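Local coordinates for protein gamma-D-glutamyl-L-lysine dipeptidyl-peptidase (Bacillus cereus ATCC 10987, PDB 3H41) that probably hydrolyses gamma-D-glutamyl-L-lysine bonds in murein peptides as a C40-family cysteine peptidase, releasing the dipeptide L-Ala-gamma-D-Glu during cell-wall degradation, at residues P185-D190 / H227-P232; I193-M198 / H221-S226; H269-M272 / N278-H281. All blocks are in the same frame, centred on the assembly; numbering follows the deposited sequence. Where two conformers were deposited one is given.

Contact 1 (P185-D190 / H227-P232); sequences PTPAAD and HGITIP
Pro187 and His227 meet in a small loop-to-loop contact near the surface of the NlpC/P60 domain, where the chain leading into helix 189-197 passes the turn that ends helix 218-225. No direct hydrogen bond joins the two segments; apolar touching and one bridging water do. The pyrrolidine ring of Pro187 lies obliquely against the base of the histidine, its CG 3.6 Å from His227 CB, while Pro187 CB approaches the imidazole. Further round the ring, Pro187 CD lies 3.4 Å from the carbonyl O of His227 and 4.1 Å from Ile229 CD1. With His227 CG beside the backbone N, the imidazole extends past the proline and uses both nitrogens. ND1 is 2.9 Å from a water lying in the ring plane, and that water donates to Pro185 O at 2.6 Å; NE2 is hydrogen-bonded to Thr195 OG1. The ring is thus held from two ends, which fixes its rotation. Gly228, with positive phi, is the C' residue of a Schellman motif that turns the chain out of the helix and brings Ile229 to the proline. Around the contact, Pro187 and His227 both rest on Leu192 of helix 189-197, and Ile229 packs on Tyr224 of helix 218-225.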
# COMPACT_ATOMS: atom_id res chain seq x y z
N PRO A 185 6.31 -17.49 -0.37
CA PRO A 185 6.67 -18.25 0.81
C PRO A 185 6.32 -17.55 2.10
O PRO A 185 6.32 -16.29 2.16
CB PRO A 185 8.16 -18.38 0.68
CG PRO A 185 8.41 -18.28 -0.83
CD PRO A 185 7.46 -17.27 -1.26
N THR A 186 6.07 -18.34 3.13
CA THR A 186 5.82 -17.79 4.47
C THR A 186 7.03 -17.10 5.02
O THR A 186 8.11 -17.67 5.07
CB THR A 186 5.38 -18.89 5.45
OG1 THR A 186 4.19 -19.47 4.95
CG2 THR A 186 5.04 -18.29 6.83
N PRO A 187 6.88 -15.82 5.42
CA PRO A 187 8.07 -15.08 5.85
C PRO A 187 8.51 -15.45 7.25
O PRO A 187 7.71 -15.78 8.07
CB PRO A 187 7.60 -13.60 5.83
CG PRO A 187 6.11 -13.70 6.08
CD PRO A 187 5.67 -14.98 5.37
N ALA A 188 9.80 -15.32 7.51
CA ALA A 188 10.33 -15.24 8.86
C ALA A 188 10.10 -13.80 9.29
O ALA A 188 9.94 -12.89 8.43
CB ALA A 188 11.81 -15.57 8.85
N ALA A 189 10.07 -13.57 10.60
CA ALA A 189 9.88 -12.22 11.11
C ALA A 189 10.96 -11.28 10.60
O ALA A 189 10.67 -10.13 10.22
CB ALA A 189 9.82 -12.21 12.65
N ASP A 190 12.20 -11.76 10.53
CA ASP A 190 13.27 -10.91 10.02
C ASP A 190 13.04 -10.41 8.58
O ASP A 190 13.47 -9.28 8.25
CB ASP A 190 14.64 -11.60 10.08
CG ASP A 190 15.23 -11.63 11.49
OD1 ASP A 190 14.76 -10.89 12.40
OD2 ASP A 190 16.21 -12.40 11.65
N HIS A 227 4.45 -10.34 1.44
CA HIS A 227 4.98 -11.62 1.89
C HIS A 227 3.87 -12.69 1.99
O HIS A 227 4.02 -13.71 2.72
CB HIS A 227 5.70 -11.45 3.24
CG HIS A 227 6.99 -10.72 3.12
ND1 HIS A 227 8.14 -11.33 2.66
CD2 HIS A 227 7.32 -9.42 3.34
CE1 HIS A 227 9.13 -10.45 2.65
NE2 HIS A 227 8.66 -9.28 3.04
N GLY A 228 2.79 -12.46 1.27
CA GLY A 228 1.71 -13.46 1.09
C GLY A 228 0.63 -13.52 2.16
O GLY A 228 -0.21 -14.41 2.16
N ILE A 229 0.63 -12.56 3.07
CA ILE A 229 -0.35 -12.56 4.20
C ILE A 229 -1.21 -11.30 4.11
O ILE A 229 -0.72 -10.19 4.28
CB ILE A 229 0.36 -12.65 5.56
CG1 ILE A 229 1.22 -13.91 5.62
CG2 ILE A 229 -0.68 -12.60 6.70
CD1 ILE A 229 1.98 -14.09 6.89
N THR A 230 -2.49 -11.48 3.80
CA THR A 230 -3.38 -10.35 3.62
C THR A 230 -4.04 -10.05 4.96
O THR A 230 -4.73 -10.92 5.51
CB THR A 230 -4.43 -10.67 2.56
OG1 THR A 230 -3.75 -10.93 1.33
CG2 THR A 230 -5.36 -9.47 2.39
N ILE A 231 -3.73 -8.87 5.50
CA ILE A 231 -4.30 -8.39 6.75
C ILE A 231 -5.20 -7.21 6.38
O ILE A 231 -5.10 -6.71 5.29
CB ILE A 231 -3.20 -8.02 7.79
CG1 ILE A 231 -2.52 -6.68 7.47
CG2 ILE A 231 -2.13 -9.12 7.85
CD1 ILE A 231 -1.39 -6.26 8.47
N PRO A 232 -6.11 -6.78 7.26
CA PRO A 232 -6.99 -5.65 6.94
C PRO A 232 -6.20 -4.38 6.63
O PRO A 232 -5.07 -4.22 7.10
CB PRO A 232 -7.83 -5.47 8.21
CG PRO A 232 -7.79 -6.82 8.88
CD PRO A 232 -6.42 -7.37 8.57
O HOH W 1 7.90 -14.20 2.04

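Contact 2 (I193-M198 / H221-S226); sequences INTGKM and HTIYKS
Thr195 and Gly196 on helix 189-197 face Ile223 on helix 218-225 in a small, buried helix-to-helix contact. Ile223 is the larger contributor on its helix, set against Thr195 and Gly196 together. The close part is at Gly196: with no side chain in the way, Ile223 CD1 reaches the helix backbone, 3.9 Å from Gly196 CA and 4.1 Å from Gly196 N. The isoleucine is extended beyond CG1 (chi2 171°), which carries CD1 across to the glycine. Next to it, Thr195 CG2 stands 4.0 Å from Ile223 CG1, the two side chains running alongside each other and pointing opposite ways. Thr195 presents its methyl here because CG2 is anti to the backbone N, while OG1 turns back to Asp191 O and to His227.

Packing is looser toward Ser226, whose OG is 4.4 Å from Thr195 CG2 and pairs with Tyr144 OH. The solvent side of helix 189-197 is marked by Asn194 and Lys197, both exposed and turned from the partner helix. Elsewhere, Ile223 also touches Leu192 one turn earlier on helix 189-197, and Ile193 of that helix packs on Met272 and Ile274 of strand 267-275. Ile223 CD1 comes close to Met272 as well, so both helices pack on the face of the sheet that carries Met272.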
# COMPACT_ATOMS: atom_id res chain seq x y z
N ILE A 193 10.86 -7.42 8.84
CA ILE A 193 11.58 -6.33 9.43
C ILE A 193 12.49 -5.70 8.38
O ILE A 193 12.52 -4.48 8.21
CB ILE A 193 12.36 -6.79 10.71
CG1 ILE A 193 11.34 -7.20 11.78
CG2 ILE A 193 13.32 -5.69 11.18
CD1 ILE A 193 11.91 -7.84 13.04
N ASN A 194 13.15 -6.57 7.62
CA ASN A 194 14.07 -6.13 6.61
C ASN A 194 13.32 -5.37 5.54
O ASN A 194 13.80 -4.33 5.04
CB ASN A 194 14.89 -7.32 6.07
CG ASN A 194 16.03 -7.67 7.00
OD1 ASN A 194 16.59 -6.78 7.66
ND2 ASN A 194 16.34 -8.95 7.11
N THR A 195 12.11 -5.85 5.24
CA THR A 195 11.24 -5.14 4.30
C THR A 195 10.93 -3.73 4.78
O THR A 195 11.14 -2.76 4.07
CB THR A 195 9.94 -5.93 4.00
OG1 THR A 195 10.28 -7.13 3.27
CG2 THR A 195 8.96 -5.08 3.17
N GLY A 196 10.47 -3.61 6.01
CA GLY A 196 10.20 -2.30 6.61
C GLY A 196 11.38 -1.39 6.61
O GLY A 196 11.24 -0.20 6.28
N LYS A 197 12.54 -1.92 6.98
CA LYS A 197 13.79 -1.14 6.99
C LYS A 197 14.16 -0.50 5.68
O LYS A 197 14.80 0.57 5.69
CB LYS A 197 14.98 -1.94 7.56
CG LYS A 197 14.88 -2.25 9.06
CD LYS A 197 16.05 -3.12 9.53
CE LYS A 197 16.10 -3.31 11.04
NZ LYS A 197 17.28 -4.18 11.47
N MSE A 198 13.76 -1.11 4.56
CA MSE A 198 14.04 -0.51 3.26
C MSE A 198 13.45 0.89 3.14
O MSE A 198 13.96 1.71 2.36
CB MSE A 198 13.51 -1.37 2.11
CG MSE A 198 14.12 -2.80 2.05
SE MSE A 198 13.70 -3.52 0.25
CE MSE A 198 11.84 -3.20 0.20
N HIS A 221 0.04 -3.25 6.41
CA HIS A 221 -0.72 -4.02 5.43
C HIS A 221 0.16 -4.37 4.25
O HIS A 221 0.17 -5.52 3.81
CB HIS A 221 -1.94 -3.21 4.96
CG HIS A 221 -2.61 -3.77 3.75
ND1 HIS A 221 -3.47 -4.85 3.81
CD2 HIS A 221 -2.56 -3.40 2.45
CE1 HIS A 221 -3.94 -5.10 2.61
NE2 HIS A 221 -3.41 -4.25 1.75
N THR A 222 0.94 -3.40 3.76
CA THR A 222 1.82 -3.63 2.59
C THR A 222 2.96 -4.61 2.85
O THR A 222 3.24 -5.46 2.02
CB THR A 222 2.37 -2.29 2.04
OG1 THR A 222 1.27 -1.48 1.59
CG2 THR A 222 3.38 -2.51 0.87
N ILE A 223 3.58 -4.52 4.02
CA ILE A 223 4.68 -5.41 4.41
C ILE A 223 4.16 -6.84 4.45
O ILE A 223 4.77 -7.75 3.85
CB ILE A 223 5.23 -5.05 5.79
CG1 ILE A 223 6.09 -3.78 5.71
CG2 ILE A 223 6.07 -6.19 6.36
CD1 ILE A 223 6.48 -3.25 7.06
N TYR A 224 3.03 -7.04 5.12
CA TYR A 224 2.47 -8.41 5.20
C TYR A 224 1.98 -8.92 3.86
O TYR A 224 2.26 -10.07 3.52
CB TYR A 224 1.39 -8.50 6.28
CG TYR A 224 1.98 -8.80 7.63
CD1 TYR A 224 2.15 -10.15 8.05
CD2 TYR A 224 2.38 -7.80 8.50
CE1 TYR A 224 2.69 -10.46 9.26
CE2 TYR A 224 2.93 -8.12 9.74
CZ TYR A 224 3.07 -9.47 10.10
OH TYR A 224 3.62 -9.83 11.30
N LYS A 225 1.30 -8.08 3.09
CA LYS A 225 0.70 -8.49 1.84
C LYS A 225 1.75 -8.93 0.82
O LYS A 225 1.57 -9.94 0.11
CB LYS A 225 -0.14 -7.37 1.24
CG LYS A 225 -0.85 -7.84 -0.02
CD LYS A 225 -2.25 -7.34 -0.17
CE LYS A 225 -2.83 -7.72 -1.54
NZ LYS A 225 -3.76 -6.68 -2.11
N SER A 226 2.87 -8.21 0.82
CA SER A 226 4.00 -8.51 -0.08
C SER A 226 4.70 -9.82 0.24
O SER A 226 5.48 -10.33 -0.59
CB SER A 226 5.01 -7.36 -0.06
OG SER A 226 5.75 -7.27 1.15

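Contact 3 (H269-M272 / N278-H281); sequences HVAM and NMIH
Met272 and Ile280 form an antiparallel hydrogen-bonded pair in the hairpin of strands 267-275 and 278-281. Met272 N donates to Ile280 O at 2.9 Å and an almost straight 171°, and Ile280 N returns a bond to Met272 O at 2.8 Å. A bent, weak CA-H...O contact from Met279 CA to Met272 O (3.2 Å) supplements the N-H bond to that oxygen.

Apolar contacts fall on both faces of the hairpin. On one, the side chains of Met272 and Ile280 lie side by side, with the selenomethionine methyl CE 3.6 Å from Ile280 CG2; the bend at chi3 brings CE back to that branch. On the other, Ala271 CB touches Met279 SE at 3.7 Å and His281 CB at 3.6 Å.

The polar side-chain contact joins two imidazoles. In the conformer of His269 described, its NE2 and His281 ND1 share a bent hydrogen bond of 2.7 Å (142°), the rings meeting rim to rim with their planes at 76°. His269 reaches across because its CG is anti to the backbone N. His281 NE2 is in turn bonded to Glu290 OE2 on the neighbouring strand, consistent with His281 orienting His269 and Glu290 holding His281. Together with the probable nucleophile Cys216, deposited as a sulfonic acid, the arrangement is consistent with the Cys-His-His catalytic triad characteristic of NlpC/P60 cysteine peptidases.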
# COMPACT_ATOMS: atom_id res chain seq x y z
N HIS A 269 -3.31 3.85 15.97
CA HIS A 269 -1.93 3.68 15.51
C HIS A 269 -1.54 2.21 15.57
O HIS A 269 -2.00 1.47 16.44
CB HIS A 269 -0.94 4.56 16.30
CG HIS A 269 0.46 4.48 15.78
ND1 HIS A 269 0.81 4.95 14.53
CD2 HIS A 269 1.58 3.91 16.29
CE1 HIS A 269 2.09 4.72 14.32
NE2 HIS A 269 2.58 4.07 15.36
N VAL A 270 -0.67 1.81 14.65
CA VAL A 270 -0.14 0.47 14.62
C VAL A 270 1.34 0.57 14.26
O VAL A 270 1.76 1.44 13.46
CB VAL A 270 -0.90 -0.44 13.66
CG1 VAL A 270 -0.92 0.14 12.22
CG2 VAL A 270 -0.34 -1.90 13.71
N ALA A 271 2.12 -0.30 14.90
CA ALA A 271 3.55 -0.42 14.64
C ALA A 271 3.93 -1.91 14.63
O ALA A 271 3.15 -2.75 15.03
CB ALA A 271 4.32 0.36 15.71
N MSE A 272 5.09 -2.26 14.10
CA MSE A 272 5.54 -3.66 14.17
C MSE A 272 6.72 -3.77 15.11
O MSE A 272 7.69 -3.02 14.97
CB MSE A 272 5.99 -4.16 12.77
CG MSE A 272 6.32 -5.62 12.74
SE MSE A 272 6.63 -6.29 10.94
CE MSE A 272 8.06 -5.15 10.49
N ASN A 278 12.20 -2.39 20.62
CA ASN A 278 11.99 -1.39 19.55
C ASN A 278 10.87 -1.78 18.58
O ASN A 278 10.45 -2.94 18.54
CB ASN A 278 13.27 -1.15 18.78
CG ASN A 278 14.34 -0.52 19.62
OD1 ASN A 278 14.05 0.36 20.44
ND2 ASN A 278 15.58 -1.01 19.48
N MSE A 279 10.38 -0.79 17.84
CA MSE A 279 9.31 -1.02 16.86
C MSE A 279 9.59 -0.16 15.64
O MSE A 279 10.30 0.82 15.71
CB MSE A 279 7.93 -0.72 17.42
CG MSE A 279 7.74 0.69 17.84
SE MSE A 279 6.14 0.89 18.91
CE MSE A 279 6.15 2.73 18.67
N ILE A 280 9.03 -0.57 14.51
CA ILE A 280 9.15 0.16 13.29
C ILE A 280 7.74 0.56 12.86
O ILE A 280 6.81 -0.21 13.07
CB ILE A 280 9.90 -0.66 12.20
CG1 ILE A 280 10.26 0.22 11.01
CG2 ILE A 280 9.11 -1.92 11.79
CD1 ILE A 280 11.34 -0.42 10.02
N HIS A 281 7.60 1.79 12.34
CA HIS A 281 6.31 2.31 11.90
C HIS A 281 6.44 3.48 10.96
O HIS A 281 7.51 4.09 10.80
CB HIS A 281 5.42 2.69 13.14
CG HIS A 281 5.96 3.78 14.01
ND1 HIS A 281 5.28 4.24 15.13
CD2 HIS A 281 7.10 4.52 13.94
CE1 HIS A 281 5.98 5.21 15.69
NE2 HIS A 281 7.09 5.38 15.01

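How the contacts relate
Contact 1 lies where one helix of contact 2 begins and the other ends. Their centres are 8 Å apart, and His227 NE2 meets Thr195 OG1 at 2.7 Å in a probable hydrogen bond, with Ile231 O to His221 ND1 at 2.9 Å as a second. Contact 2 passes to contact 3 by apolar touching, Ile280 CD1 lying 3.5 Å from Gly196 C and Met272 CE 4.2 Å from Ile223 CD1. Contact 1 does not touch contact 3, about 16 Å away between centres. Of the three, contact 3 holds active-site residues, its His269 side chain about 6 Å from the bound D-glutamic acid; the probable nucleophile Cys216 lies outside all three. The Ile223 and His281 side chains are about 9 Å apart.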